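Local coordinates for disulfide bond forming protein (DsbF) (PDB 3IOS) that probably oxidises reduced, unfolded secreted proteins to form their disulfide bonds, acting as an extracellular oxidoreductase with a thioredoxin fold, at residues F22-L27 against G105-N110; A42-W47 against V74-L79. All coordinates share one frame; numbering follows the deposited sequence.

Contact 1: residues F22-L27 against G105-N110; sequences FSAKTL and GSVWAN
The ring of Phe-22 meets one side of the short helix 106-110 between two of its side chains, Val-107 over a face and Asn-110 at an oblique slant. Phe-22 holds its CG between the backbone N and the carbonyl carbon (chi1 71°), which turns the ring toward the helix. Val-107 reaches it with both prongs: CG1 stands over the ring face, 4.0 Å from Phe-22 CE1, and CG2 lies 4.0 Å from Phe-22 CD1. The second prong also meets the strand itself, since Val-107 CG2 is 3.9 Å from Ala-24 CB, so one valine fills the angle between the ring and the next inward-facing methyl. One turn on, Asn-110 extends its CG anti to its backbone N (chi1 -179°) and brings the amide to the ring, ND2 lying 3.5 Å from Phe-22 CD2. Amide and ring planes are 50° apart. The amide is oriented by a different partner, for Asn-110 ND2 is hydrogen-bonded to the backbone O of Gln-19. On the outer side the link runs through solvent: a water donates to Ser-106 OG at 2.6 Å and, more loosely, to Ser-23 O at 3.2 Å, while a second water spans the same two atoms weakly. Ser-106 OG is also hydrogen-bonded to Asp-104 OD2, and the carboxylate of Asp-102 takes Val-107 N and Trp-108 N at the start of the helix. The contact thus lays the N-terminal hairpin, strands 23-25 and 31-33, against a helix at the protein surface. Its chemistry is divided: apolar contacts centred on Val-107 and the Asn-110 amide against the Phe-22 ring make the direct touch, and water bridges the polar side, from Ser-23 O to Ser-106 OG.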
# COMPACT_ATOMS: atom_id res chain seq x y z
N PHE A 22 -13.60 -0.41 -3.32
CA PHE A 22 -12.87 -0.74 -4.53
C PHE A 22 -12.44 -2.20 -4.47
O PHE A 22 -12.37 -2.79 -3.39
CB PHE A 22 -11.64 0.17 -4.67
CG PHE A 22 -10.53 -0.12 -3.68
CD1 PHE A 22 -9.61 -1.12 -3.92
CD2 PHE A 22 -10.42 0.63 -2.51
CE1 PHE A 22 -8.58 -1.39 -3.01
CE2 PHE A 22 -9.40 0.37 -1.59
CZ PHE A 22 -8.48 -0.64 -1.84
N SER A 23 -12.18 -2.78 -5.63
CA SER A 23 -11.74 -4.16 -5.69
C SER A 23 -10.47 -4.17 -6.54
O SER A 23 -10.19 -3.19 -7.24
CB SER A 23 -12.81 -5.05 -6.33
OG SER A 23 -13.18 -4.56 -7.60
N ALA A 24 -9.71 -5.25 -6.47
CA ALA A 24 -8.47 -5.34 -7.24
C ALA A 24 -7.97 -6.77 -7.27
O ALA A 24 -8.54 -7.66 -6.63
CB ALA A 24 -7.41 -4.42 -6.63
N LYS A 25 -6.90 -7.00 -8.02
CA LYS A 25 -6.29 -8.33 -8.11
C LYS A 25 -4.89 -8.27 -7.52
O LYS A 25 -4.16 -7.31 -7.77
CB LYS A 25 -6.19 -8.77 -9.58
CG LYS A 25 -7.46 -9.37 -10.17
CD LYS A 25 -7.69 -10.80 -9.67
CE LYS A 25 -8.87 -11.46 -10.37
NZ LYS A 25 -9.12 -12.83 -9.84
N THR A 26 -4.52 -9.27 -6.73
CA THR A 26 -3.18 -9.29 -6.14
C THR A 26 -2.20 -9.82 -7.17
O THR A 26 -2.60 -10.46 -8.15
CB THR A 26 -3.11 -10.18 -4.89
OG1 THR A 26 -3.25 -11.56 -5.27
CG2 THR A 26 -4.22 -9.82 -3.92
N LEU A 27 -0.92 -9.55 -6.96
CA LEU A 27 0.10 -10.01 -7.88
C LEU A 27 0.11 -11.53 -8.02
O LEU A 27 0.49 -12.06 -9.07
CB LEU A 27 1.48 -9.55 -7.42
CG LEU A 27 2.15 -8.39 -8.15
CD1 LEU A 27 3.58 -8.27 -7.64
CD2 LEU A 27 2.15 -8.63 -9.65
N GLY A 105 -5.09 1.37 -13.05
CA GLY A 105 -5.01 2.58 -12.25
C GLY A 105 -6.23 2.96 -11.44
O GLY A 105 -6.30 4.08 -10.94
N SER A 106 -7.18 2.05 -11.30
CA SER A 106 -8.39 2.35 -10.54
C SER A 106 -8.16 2.53 -9.04
O SER A 106 -8.82 3.36 -8.41
CB SER A 106 -9.46 1.28 -10.79
OG SER A 106 -9.02 -0.02 -10.44
N VAL A 107 -7.24 1.77 -8.46
CA VAL A 107 -6.99 1.91 -7.03
C VAL A 107 -6.31 3.25 -6.74
O VAL A 107 -6.68 3.94 -5.80
CB VAL A 107 -6.15 0.74 -6.47
CG1 VAL A 107 -5.95 0.91 -4.97
CG2 VAL A 107 -6.86 -0.58 -6.76
N TRP A 108 -5.31 3.61 -7.54
CA TRP A 108 -4.64 4.89 -7.34
C TRP A 108 -5.66 6.02 -7.47
O TRP A 108 -5.68 6.95 -6.67
CB TRP A 108 -3.55 5.10 -8.38
CG TRP A 108 -2.26 4.42 -8.07
CD1 TRP A 108 -2.09 3.19 -7.52
CD2 TRP A 108 -0.95 4.91 -8.38
NE1 TRP A 108 -0.75 2.87 -7.46
CE2 TRP A 108 -0.03 3.90 -7.99
CE3 TRP A 108 -0.46 6.09 -8.95
CZ2 TRP A 108 1.35 4.05 -8.15
CZ3 TRP A 108 0.92 6.23 -9.11
CH2 TRP A 108 1.80 5.22 -8.71
N ALA A 109 -6.52 5.91 -8.48
CA ALA A 109 -7.53 6.93 -8.73
C ALA A 109 -8.46 7.07 -7.53
O ALA A 109 -8.83 8.18 -7.14
CB ALA A 109 -8.33 6.58 -9.97
N ASN A 110 -8.82 5.94 -6.94
CA ASN A 110 -9.71 5.92 -5.79
C ASN A 110 -9.17 6.70 -4.60
O ASN A 110 -9.94 7.19 -3.77
CB ASN A 110 -9.98 4.48 -5.37
CG ASN A 110 -10.92 4.39 -4.19
OD1 ASN A 110 -12.10 4.62 -4.32
ND2 ASN A 110 -10.37 4.08 -3.02
O HOH W 1 -10.12 -0.09 -8.13
O HOH W 2 -9.30 -3.37 -10.43

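Contact 2: residues A42-W47 against V74-L79; sequences AVLWFW and VGVAGL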
# COMPACT_ATOMS: atom_id res chain seq x y z
N ALA A 42 -4.81 -0.11 8.72
CA ALA A 42 -4.19 -0.53 7.47
C ALA A 42 -3.37 0.58 6.85
O ALA A 42 -3.58 1.76 7.12
CB ALA A 42 -5.27 -0.99 6.48
N VAL A 43 -2.40 0.18 6.04
CA VAL A 43 -1.56 1.15 5.35
C VAL A 43 -1.45 0.72 3.90
O VAL A 43 -1.07 -0.41 3.62
CB VAL A 43 -0.14 1.20 5.94
CG1 VAL A 43 0.72 2.16 5.12
CG2 VAL A 43 -0.19 1.65 7.39
N LEU A 44 -1.81 1.61 2.99
CA LEU A 44 -1.68 1.32 1.57
C LEU A 44 -0.47 2.10 1.08
O LEU A 44 -0.38 3.32 1.27
CB LEU A 44 -2.94 1.72 0.80
CG LEU A 44 -4.15 0.83 1.13
CD1 LEU A 44 -5.09 1.60 2.05
CD2 LEU A 44 -4.87 0.42 -0.15
N TRP A 45 0.47 1.39 0.47
CA TRP A 45 1.68 1.99 -0.04
C TRP A 45 1.64 1.96 -1.57
O TRP A 45 1.67 0.89 -2.18
CB TRP A 45 2.87 1.21 0.51
CG TRP A 45 4.18 1.48 -0.14
CD1 TRP A 45 4.74 2.70 -0.39
CD2 TRP A 45 5.12 0.50 -0.59
NE1 TRP A 45 5.98 2.54 -0.96
CE2 TRP A 45 6.24 1.20 -1.10
CE3 TRP A 45 5.14 -0.90 -0.61
CZ2 TRP A 45 7.36 0.55 -1.63
CZ3 TRP A 45 6.26 -1.55 -1.14
CH2 TRP A 45 7.35 -0.82 -1.64
N PHE A 46 1.57 3.15 -2.17
CA PHE A 46 1.50 3.26 -3.62
C PHE A 46 2.90 3.36 -4.20
O PHE A 46 3.66 4.26 -3.87
CB PHE A 46 0.66 4.48 -4.00
CG PHE A 46 -0.72 4.46 -3.42
CD1 PHE A 46 -0.93 4.78 -2.07
CD2 PHE A 46 -1.81 4.08 -4.19
CE1 PHE A 46 -2.21 4.72 -1.52
CE2 PHE A 46 -3.09 4.01 -3.64
CZ PHE A 46 -3.29 4.33 -2.31
N TRP A 47 3.23 2.41 -5.07
CA TRP A 47 4.56 2.37 -5.68
C TRP A 47 4.55 2.03 -7.16
O TRP A 47 3.55 1.55 -7.69
CB TRP A 47 5.46 1.36 -4.94
CG TRP A 47 4.97 -0.08 -4.90
CD1 TRP A 47 4.15 -0.65 -3.97
CD2 TRP A 47 5.31 -1.13 -5.82
NE1 TRP A 47 3.98 -1.99 -4.24
CE2 TRP A 47 4.68 -2.31 -5.37
CE3 TRP A 47 6.11 -1.18 -6.98
CZ2 TRP A 47 4.80 -3.53 -6.04
CZ3 TRP A 47 6.23 -2.40 -7.64
CH2 TRP A 47 5.59 -3.56 -7.17
N VAL A 74 -0.79 -3.00 2.50
CA VAL A 74 -1.18 -3.34 1.15
C VAL A 74 -0.39 -2.49 0.17
O VAL A 74 -0.51 -1.26 0.16
CB VAL A 74 -2.69 -3.08 0.90
CG1 VAL A 74 -3.07 -3.50 -0.52
CG2 VAL A 74 -3.52 -3.83 1.92
N GLY A 75 0.42 -3.15 -0.65
CA GLY A 75 1.18 -2.43 -1.65
C GLY A 75 0.25 -2.25 -2.84
O GLY A 75 -0.54 -3.14 -3.13
N VAL A 76 0.32 -1.10 -3.49
CA VAL A 76 -0.53 -0.83 -4.65
C VAL A 76 0.38 -0.39 -5.79
O VAL A 76 0.72 0.78 -5.90
CB VAL A 76 -1.56 0.29 -4.35
CG1 VAL A 76 -2.55 0.41 -5.50
CG2 VAL A 76 -2.29 -0.00 -3.03
N ALA A 77 0.78 -1.35 -6.62
CA ALA A 77 1.68 -1.08 -7.73
C ALA A 77 0.95 -0.52 -8.94
O ALA A 77 -0.10 -1.03 -9.33
CB ALA A 77 2.42 -2.34 -8.12
N GLY A 78 1.52 0.52 -9.53
CA GLY A 78 0.91 1.12 -10.69
C GLY A 78 1.93 1.65 -11.68
O GLY A 78 3.14 1.56 -11.46
N LEU A 79 1.42 2.17 -12.79
CA LEU A 79 2.23 2.77 -13.84
C LEU A 79 3.22 1.83 -14.52
O LEU A 79 4.32 2.23 -14.89
CB LEU A 79 2.98 3.99 -13.29
CG LEU A 79 2.08 5.05 -12.64
CD1 LEU A 79 2.92 6.27 -12.27
CD2 LEU A 79 0.96 5.44 -13.60
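Segments 42-47 and 74-77 run parallel as neighbours in the central sheet, their axes 24° apart, with Leu-44, Trp-45, Phe-46 and Trp-47 paired in turn with Val-74, Gly-75, Val-76 and Ala-77. Five backbone hydrogen bonds zip them together, from Val-74 N to Val-43 O (2.8 Å) up to Gly-78 N to Trp-47 O (2.9 Å). On one face of the sheet, Phe-46 and Val-76 lie alongside each other, Phe-46 CD2 3.8 Å from Val-76 CB, while Val-76 CG2 sits over the rim of the phenyl face. That same methyl meets Leu-44 CD2 at 3.9 Å, which wedges Val-76 between two residues of the partner strand. The other face belongs to the tryptophans. Trp-47 puts its CG between the backbone N and the carbonyl carbon (chi1 59°), folding the indole across the neighbouring strand rather than straight off the sheet. Ala-77 CB lies over the face of the six-membered ring, 3.4 Å from its centroid and 14° off the normal, a close CH-pi contact. Gly-75 CA lies in the plane of the indole at its edge, 3.8 Å from Trp-47 NE1, its bare CA letting that edge come close. The buried NE1 is satisfied by Gln-99 OE1, and Phe-88 stacks on the Trp-47 ring. Helix 52-67 connects these parallel strands in a beta-alpha-beta crossover of the thioredoxin fold. Backbone bonds fix the register, and Ala-77 under the ring and Gly-75 at its edge give the Trp-47 indole its seat.

How the contacts relate
The centres of the two contacts lie 9 Å apart, and helix 106-110 joins them, packing on both strand 23-25 and the central sheet. Val-107 CG1 packs 3.5 Å from Val-76 CG1, so the valine at the heart of contact 1 also rests on contact 2. Trp-108 points deeper: its NE1 is 3.0 Å from Val-76 O, a probable hydrogen bond added to the strand pairing, and its ring meets Phe-46 edge-to-face. Contact 2 reaches the redox site, since the Trp-47 side chain touches Cys-54, whose pair with Cys-51 can form the redox disulfide; the crystal holds mixed oxidised and reduced forms. Val-107 and Trp-108 pack on the sheet face bearing Phe-46 and Val-76.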